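Local coordinates for Cfl (Pectobacterium brasiliense, PDB 7A9J), which probably activates carboxylic acids with ATP, as a coronafacic acid ligase of the AMP-binding enzyme family, at residues Y524-L527 / K528-E532; K127-F130 / Y131-K134. The protein carries 1 engineered substitution. All blocks are in the same frame, centred on the assembly; numbering follows the deposited sequence.

Contact 1: Y524-L527 / K528-E532; sequences YHLL and KSQAE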
ATOM      1  N   TYR A 524     -30.280   3.566   8.000  1.00 33.68           N
ATOM      2  CA  TYR A 524     -31.067   4.513   7.216  1.00 35.59           C
ATOM      3  C   TYR A 524     -32.076   5.287   8.051  1.00 32.00           C
ATOM      4  O   TYR A 524     -32.180   6.518   7.933  1.00 37.05           O
ATOM      5  CB  TYR A 524     -31.760   3.739   6.102  1.00 36.16           C
ATOM      6  CG  TYR A 524     -32.875   4.480   5.398  1.00 34.79           C
ATOM      7  CD1 TYR A 524     -32.620   5.644   4.681  1.00 33.75           C
ATOM      8  CD2 TYR A 524     -34.174   3.987   5.413  1.00 34.01           C
ATOM      9  CE1 TYR A 524     -33.647   6.319   4.015  1.00 35.46           C
ATOM     10  CE2 TYR A 524     -35.210   4.656   4.737  1.00 40.25           C
ATOM     11  CZ  TYR A 524     -34.934   5.821   4.050  1.00 38.39           C
ATOM     12  OH  TYR A 524     -35.939   6.504   3.380  1.00 43.75           O
ATOM     13  N   HIS A 525     -32.874   4.578   8.883  1.00 34.76           N
ATOM     14  CA  HIS A 525     -33.847   5.268   9.726  1.00 38.03           C
ATOM     15  C   HIS A 525     -33.173   6.149  10.772  1.00 39.18           C
ATOM     16  O   HIS A 525     -33.661   7.258  11.038  1.00 36.61           O
ATOM     17  CB  HIS A 525     -34.798   4.250  10.359  1.00 34.61           C
ATOM     18  CG  HIS A 525     -35.420   3.366   9.332  1.00 43.56           C
ATOM     19  ND1 HIS A 525     -36.433   3.807   8.513  1.00 48.58           N
ATOM     20  CD2 HIS A 525     -35.093   2.125   8.901  1.00 45.22           C
ATOM     21  CE1 HIS A 525     -36.751   2.855   7.659  1.00 45.38           C
ATOM     22  NE2 HIS A 525     -35.961   1.821   7.880  1.00 48.52           N
ATOM     23  N   LEU A 526     -32.062   5.692  11.360  1.00 37.82           N
ATOM     24  CA  LEU A 526     -31.302   6.557  12.269  1.00 34.93           C
ATOM     25  C   LEU A 526     -30.831   7.809  11.533  1.00 44.03           C
ATOM     26  O   LEU A 526     -31.056   8.938  11.993  1.00 42.76           O
ATOM     27  CB  LEU A 526     -30.113   5.808  12.868  1.00 34.13           C
ATOM     28  CG  LEU A 526     -29.272   6.695  13.812  1.00 38.05           C
ATOM     29  CD1 LEU A 526     -30.034   7.099  15.055  1.00 41.56           C
ATOM     30  CD2 LEU A 526     -28.005   5.944  14.158  1.00 42.98           C
ATOM     31  N   LEU A 527     -30.223   7.621  10.361  1.00 36.28           N
ATOM     32  CA  LEU A 527     -29.735   8.758   9.574  1.00 41.95           C
ATOM     33  C   LEU A 527     -30.846   9.763   9.327  1.00 35.90           C
ATOM     34  O   LEU A 527     -30.670  10.963   9.558  1.00 43.06           O
ATOM     35  CB  LEU A 527     -29.136   8.271   8.251  1.00 41.35           C
ATOM     36  CG  LEU A 527     -27.768   7.575   8.316  1.00 42.13           C
ATOM     37  CD1 LEU A 527     -27.435   6.973   6.949  1.00 43.78           C
ATOM     38  CD2 LEU A 527     -26.618   8.467   8.812  1.00 51.81           C
ATOM     39  N   LYS A 528     -32.011   9.301   8.838  1.00 38.06           N
ATOM     40  CA  LYS A 528     -33.109  10.241   8.625  1.00 40.49           C
ATOM     41  C   LYS A 528     -33.447  10.994   9.906  1.00 46.04           C
ATOM     42  O   LYS A 528     -33.707  12.199   9.866  1.00 45.42           O
ATOM     43  CB  LYS A 528     -34.341   9.528   8.094  1.00 43.75           C
ATOM     44  CG  LYS A 528     -34.179   9.102   6.654  1.00 45.41           C
ATOM     45  CD  LYS A 528     -35.549   8.839   6.030  1.00 42.29           C
ATOM     46  CE  LYS A 528     -36.165   7.606   6.632  1.00 44.17           C
ATOM     47  NZ  LYS A 528     -37.496   7.419   5.953  1.00 42.63           N
ATOM     48  N   SER A 529     -33.407  10.319  11.060  1.00 42.16           N
ATOM     49  CA  SER A 529     -33.819  11.014  12.273  1.00 44.64           C
ATOM     50  C   SER A 529     -32.787  12.033  12.705  1.00 41.44           C
ATOM     51  O   SER A 529     -33.114  12.959  13.458  1.00 47.37           O
ATOM     52  CB  SER A 529     -34.088  10.025  13.413  1.00 48.26           C
ATOM     53  OG  SER A 529     -32.873   9.465  13.873  1.00 45.06           O
ATOM     54  N   GLN A 530     -31.546  11.899  12.242  1.00 45.50           N
ATOM     55  CA  GLN A 530     -30.519  12.845  12.636  1.00 52.31           C
ATOM     56  C   GLN A 530     -30.280  13.903  11.571  1.00 57.50           C
ATOM     57  O   GLN A 530     -29.447  14.789  11.778  1.00 53.27           O
ATOM     58  CB  GLN A 530     -29.225  12.097  12.956  1.00 58.30           C
ATOM     59  CG  GLN A 530     -29.405  11.084  14.083  1.00 49.82           C
ATOM     60  CD  GLN A 530     -29.943  11.736  15.352  1.00 56.58           C
ATOM     61  OE1 GLN A 530     -29.271  12.563  15.956  1.00 53.69           O
ATOM     62  NE2 GLN A 530     -31.181  11.382  15.746  1.00 47.79           N
ATOM     63  N   ALA A 531     -31.024  13.857  10.469  1.00 48.82           N
ATOM     64  CA  ALA A 531     -30.706  14.671   9.306  1.00 51.26           C
ATOM     65  C   ALA A 531     -31.050  16.139   9.529  1.00 56.65           C
ATOM     66  O   ALA A 531     -31.970  16.478  10.277  1.00 54.68           O
ATOM     67  CB  ALA A 531     -31.468  14.156   8.094  1.00 51.10           C
ATOM     68  N   GLU A 532     -30.294  17.015   8.862  1.00 59.64           N
ATOM     69  CA  GLU A 532     -30.721  18.404   8.743  1.00 69.62           C
ATOM     70  C   GLU A 532     -32.076  18.476   8.058  1.00 62.40           C
ATOM     71  O   GLU A 532     -32.980  19.175   8.526  1.00 65.64           O
ATOM     72  CB  GLU A 532     -29.678  19.222   7.977  1.00 71.72           C
ATOM     73  CG  GLU A 532     -28.269  19.181   8.570  1.00 75.00           C
ATOM     74  CD  GLU A 532     -28.228  19.644  10.015  1.00 91.46           C
ATOM     75  OE1 GLU A 532     -29.031  20.525  10.389  1.00 99.98           O
ATOM     76  OE2 GLU A 532     -27.392  19.125  10.783  1.00107.31           O
TER

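Contact 2: K127-F130 / Y131-K134; sequences KKRF and YETK. With PO4 (phosphate ion), chain C.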
ATOM      1  N   LYS A 127      14.585  -2.546  19.190  1.00 31.36           N
ATOM      2  CA  LYS A 127      14.337  -2.515  20.615  1.00 31.57           C
ATOM      3  C   LYS A 127      12.846  -2.406  20.924  1.00 39.32           C
ATOM      4  O   LYS A 127      12.300  -3.178  21.726  1.00 32.54           O
ATOM      5  CB  LYS A 127      15.111  -1.353  21.246  1.00 37.41           C
ATOM      6  CG  LYS A 127      15.026  -1.357  22.744  1.00 35.86           C
ATOM      7  CD  LYS A 127      15.795  -0.201  23.403  1.00 43.00           C
ATOM      8  CE  LYS A 127      15.556  -0.164  24.898  1.00 47.35           C
ATOM      9  NZ  LYS A 127      16.316   0.903  25.603  1.00 46.96           N
ATOM     10  N   LYS A 128      12.177  -1.435  20.299  1.00 32.18           N
ATOM     11  CA  LYS A 128      10.777  -1.174  20.627  1.00 34.94           C
ATOM     12  C   LYS A 128       9.913  -2.412  20.365  1.00 35.13           C
ATOM     13  O   LYS A 128       9.101  -2.791  21.219  1.00 39.41           O
ATOM     14  CB  LYS A 128      10.303   0.017  19.768  1.00 38.33           C
ATOM     15  CG  LYS A 128       8.832   0.428  19.975  1.00 47.41           C
ATOM     16  CD  LYS A 128       8.625   1.835  19.372  1.00 59.00           C
ATOM     17  CE  LYS A 128       7.166   2.335  19.492  1.00 72.94           C
ATOM     18  NZ  LYS A 128       6.925   3.518  18.584  1.00 64.93           N
ATOM     19  N   ARG A 129      10.098  -3.055  19.207  1.00 34.62           N
ATOM     20  CA  ARG A 129       9.258  -4.202  18.813  1.00 35.52           C
ATOM     21  C   ARG A 129       9.552  -5.420  19.686  1.00 38.94           C
ATOM     22  O   ARG A 129       8.638  -6.085  20.194  1.00 33.63           O
ATOM     23  CB  ARG A 129       9.469  -4.528  17.329  1.00 31.94           C
ATOM     24  CG  ARG A 129       8.375  -3.888  16.413  1.00 35.31           C
ATOM     25  CD  ARG A 129       8.111  -2.383  16.747  1.00 36.70           C
ATOM     26  NE  ARG A 129       9.265  -1.528  16.373  1.00 34.21           N
ATOM     27  CZ  ARG A 129       9.162  -0.213  16.178  1.00 37.71           C
ATOM     28  NH1 ARG A 129       7.941   0.366  16.303  1.00 39.17           N
ATOM     29  NH2 ARG A 129      10.255   0.514  15.904  1.00 37.20           N
ATOM     30  N   PHE A 130      10.833  -5.703  19.908  1.00 35.51           N
ATOM     31  CA  PHE A 130      11.199  -6.828  20.758  1.00 33.22           C
ATOM     32  C   PHE A 130      10.639  -6.701  22.165  1.00 37.86           C
ATOM     33  O   PHE A 130      10.154  -7.680  22.722  1.00 39.38           O
ATOM     34  CB  PHE A 130      12.751  -6.972  20.796  1.00 32.80           C
ATOM     35  CG  PHE A 130      13.209  -8.112  21.663  1.00 36.88           C
ATOM     36  CD1 PHE A 130      13.060  -9.424  21.212  1.00 36.13           C
ATOM     37  CD2 PHE A 130      13.838  -7.869  22.861  1.00 35.56           C
ATOM     38  CE1 PHE A 130      13.494 -10.489  22.051  1.00 39.06           C
ATOM     39  CE2 PHE A 130      14.230  -8.922  23.730  1.00 35.97           C
ATOM     40  CZ  PHE A 130      14.080 -10.238  23.281  1.00 39.49           C
ATOM     41  N   TYR A 131      10.807  -5.548  22.823  1.00 32.78           N
ATOM     42  CA  TYR A 131      10.482  -5.530  24.226  1.00 34.53           C
ATOM     43  C   TYR A 131       8.969  -5.524  24.439  1.00 37.08           C
ATOM     44  O   TYR A 131       8.513  -5.902  25.507  1.00 41.34           O
ATOM     45  CB  TYR A 131      11.146  -4.346  24.929  1.00 36.80           C
ATOM     46  CG  TYR A 131      12.563  -4.738  25.273  1.00 36.85           C
ATOM     47  CD1 TYR A 131      12.806  -5.595  26.343  1.00 38.92           C
ATOM     48  CD2 TYR A 131      13.634  -4.319  24.484  1.00 39.03           C
ATOM     49  CE1 TYR A 131      14.155  -5.986  26.679  1.00 40.86           C
ATOM     50  CE2 TYR A 131      14.958  -4.715  24.804  1.00 38.54           C
ATOM     51  CZ  TYR A 131      15.176  -5.554  25.853  1.00 39.00           C
ATOM     52  OH  TYR A 131      16.482  -5.942  26.205  1.00 42.04           O
ATOM     53  N   GLU A 132       8.224  -5.164  23.401  1.00 36.89           N
ATOM     54  CA  GLU A 132       6.759  -5.287  23.468  1.00 44.17           C
ATOM     55  C   GLU A 132       6.302  -6.742  23.345  1.00 45.33           C
ATOM     56  O   GLU A 132       5.133  -7.064  23.629  1.00 43.10           O
ATOM     57  CB  GLU A 132       6.152  -4.476  22.308  1.00 42.47           C
ATOM     58  CG  GLU A 132       6.016  -2.986  22.598  1.00 51.29           C
ATOM     59  CD  GLU A 132       5.776  -2.131  21.332  1.00 63.08           C
ATOM     60  OE1 GLU A 132       5.648  -2.672  20.193  1.00 66.56           O
ATOM     61  OE2 GLU A 132       5.714  -0.887  21.486  1.00 67.68           O
ATOM     62  N   THR A 133       7.194  -7.614  22.888  1.00 39.48           N
ATOM     63  CA  THR A 133       6.883  -8.969  22.446  1.00 41.16           C
ATOM     64  C   THR A 133       7.833  -9.998  23.053  1.00 42.59           C
ATOM     65  O   THR A 133       7.934 -11.118  22.541  1.00 42.16           O
ATOM     66  CB  THR A 133       6.973  -9.032  20.921  1.00 43.74           C
ATOM     67  OG1 THR A 133       6.479  -7.808  20.373  1.00 44.63           O
ATOM     68  CG2 THR A 133       6.068 -10.149  20.392  1.00 46.98           C
ATOM     69  N   LYS A 134       8.561  -9.624  24.098  1.00 41.18           N
ATOM     70  CA  LYS A 134       9.760 -10.370  24.473  1.00 45.44           C
ATOM     71  C   LYS A 134       9.425 -11.801  24.897  1.00 43.98           C
ATOM     72  O   LYS A 134      10.063 -12.767  24.456  1.00 44.86           O
ATOM     73  CB  LYS A 134      10.467  -9.650  25.632  1.00 38.78           C
ATOM     74  CG  LYS A 134      11.759 -10.397  26.061  1.00 46.49           C
ATOM     75  CD  LYS A 134      12.653  -9.504  26.857  1.00 46.07           C
ATOM     76  CE  LYS A 134      13.907 -10.274  27.336  1.00 40.06           C
ATOM     77  NZ  LYS A 134      13.687 -11.371  28.326  1.00 44.95           N
TER
HETATM   78  P   PO4 C 602       9.278   4.099  15.339  1.00 48.93           P
HETATM   79  O1  PO4 C 602       7.994   3.329  15.722  1.00 51.82           O
HETATM   80  O2  PO4 C 602       9.615   5.158  16.365  1.00 63.92           O
HETATM   81  O3  PO4 C 602       9.038   4.762  14.017  1.00 50.31           O
HETATM   82  O4  PO4 C 602      10.459   3.200  15.213  1.00 51.86           O

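Contact 1: Y524-L527 / K528-E532
K528 lies across the ring of Y524, one helical turn earlier, and its aliphatic chain can be followed atom by atom. CB starts beside the backbone, with Y524 O 3.7 Å away, and CG keeps to the same carbonyl before reaching the ring at CE1. CD meets Y524 CE1 too; the bend at chi3 (-69°) then swings K528 CE over one face of the phenol, 3.4 Å from Y524 CZ. Beyond it NZ donates a hydrogen bond of 3.1 Å to Y524 OH. That hydroxyl is also hydrogen-bonded to E500 and R466, so three residues hold it in place. The i to i+4 pairing repeats in the backbone, where K528 N donates to Y524 O with an N-H...O angle of 170°.

This is the amphipathic helix 524-530 of the C-terminal domain, laid on strands 450-460, 464-473 and 500-503. Y524 packs on V458, I468 and I502, while L527 reaches F456 and L470.

Toward its last turn the helix tightens. S529 OG, set by chi1 of 71° between its own N and carbonyl carbon, donates to L526 O at 2.7 Å, in the carbonyl plane and on a lone pair. The same OG accepts a nearly straight bond from Q530 NE2. Q530 N donates to L527 O from above the carbonyl plane, 3.0 Å away.

Contact 2: K127-F130 / Y131-K134
R129 O is gripped by the hydroxyl of T133, four residues on, with OG1 donating at 2.8 Å, and more weakly by the amide of E132. The bond closes off the C-terminal end of helix 127-132, the short helix that follows strand 122-125 of a five-stranded parallel sheet in the AMP-binding region. T133 N donates to F130 O at 3.0 Å, approaching from above the carbonyl plane.

F130 carries the buried side. With CG anti to its backbone N (chi1 180°), the ring turns its edge to the face of Y131 in a T-shaped stack. The ring centroids of F130 and Y131 are 5.1 Å apart and the planes stand at 82°, with F130 CD2 over the centre of the tyrosine. K134 starts above one face of F130 with CA and CB, then runs down past the rim, where K134 CD comes within 3.6 Å of F130 CE2. I146 and V148 of strand 145-148 pack on the phenylalanine. K127 CG touches Y131 at CD2, and the tyrosine hydroxyl is hydrogen-bonded to D155 and to K152 N.

On another side of the helix K128 and R129 hold a phosphate ion, probably from the crystallisation liquor. R129 bends at chi2 and chi3, which brings its guanidinium edge-on to the ion; K128 CB lies over the centre of one guanidinium face. R129 NH2 also pairs with D126, and E261 N bonds the ion too. Two oxygens share these donors: NH2 of R129 reaches O4 at 2.8 Å, while O1 takes both R129 NH1 and, at 3.1 Å, K128 NZ.

In the fold
Contacts 1 and 2 lie in different domains, their centres about 46 Å apart, and share no secondary-structure element. Each spans the end of a short helix packed against a sheet, and each is partly buried: Y524 and L527 supply the buried side in contact 1, F130 and T133 in contact 2. The chemistry differs. Contact 1 joins a lysine to a phenol through both its methylenes and its ammonium, on a mixed sheet of the C-terminal domain. Contact 2 pairs a ring buried against the parallel sheet with one at a loop, with K128 and R129 turned to a phosphate. A hydroxyl side chain secures a helical carbonyl in both, three residues back in 524-532 and four in 127-134.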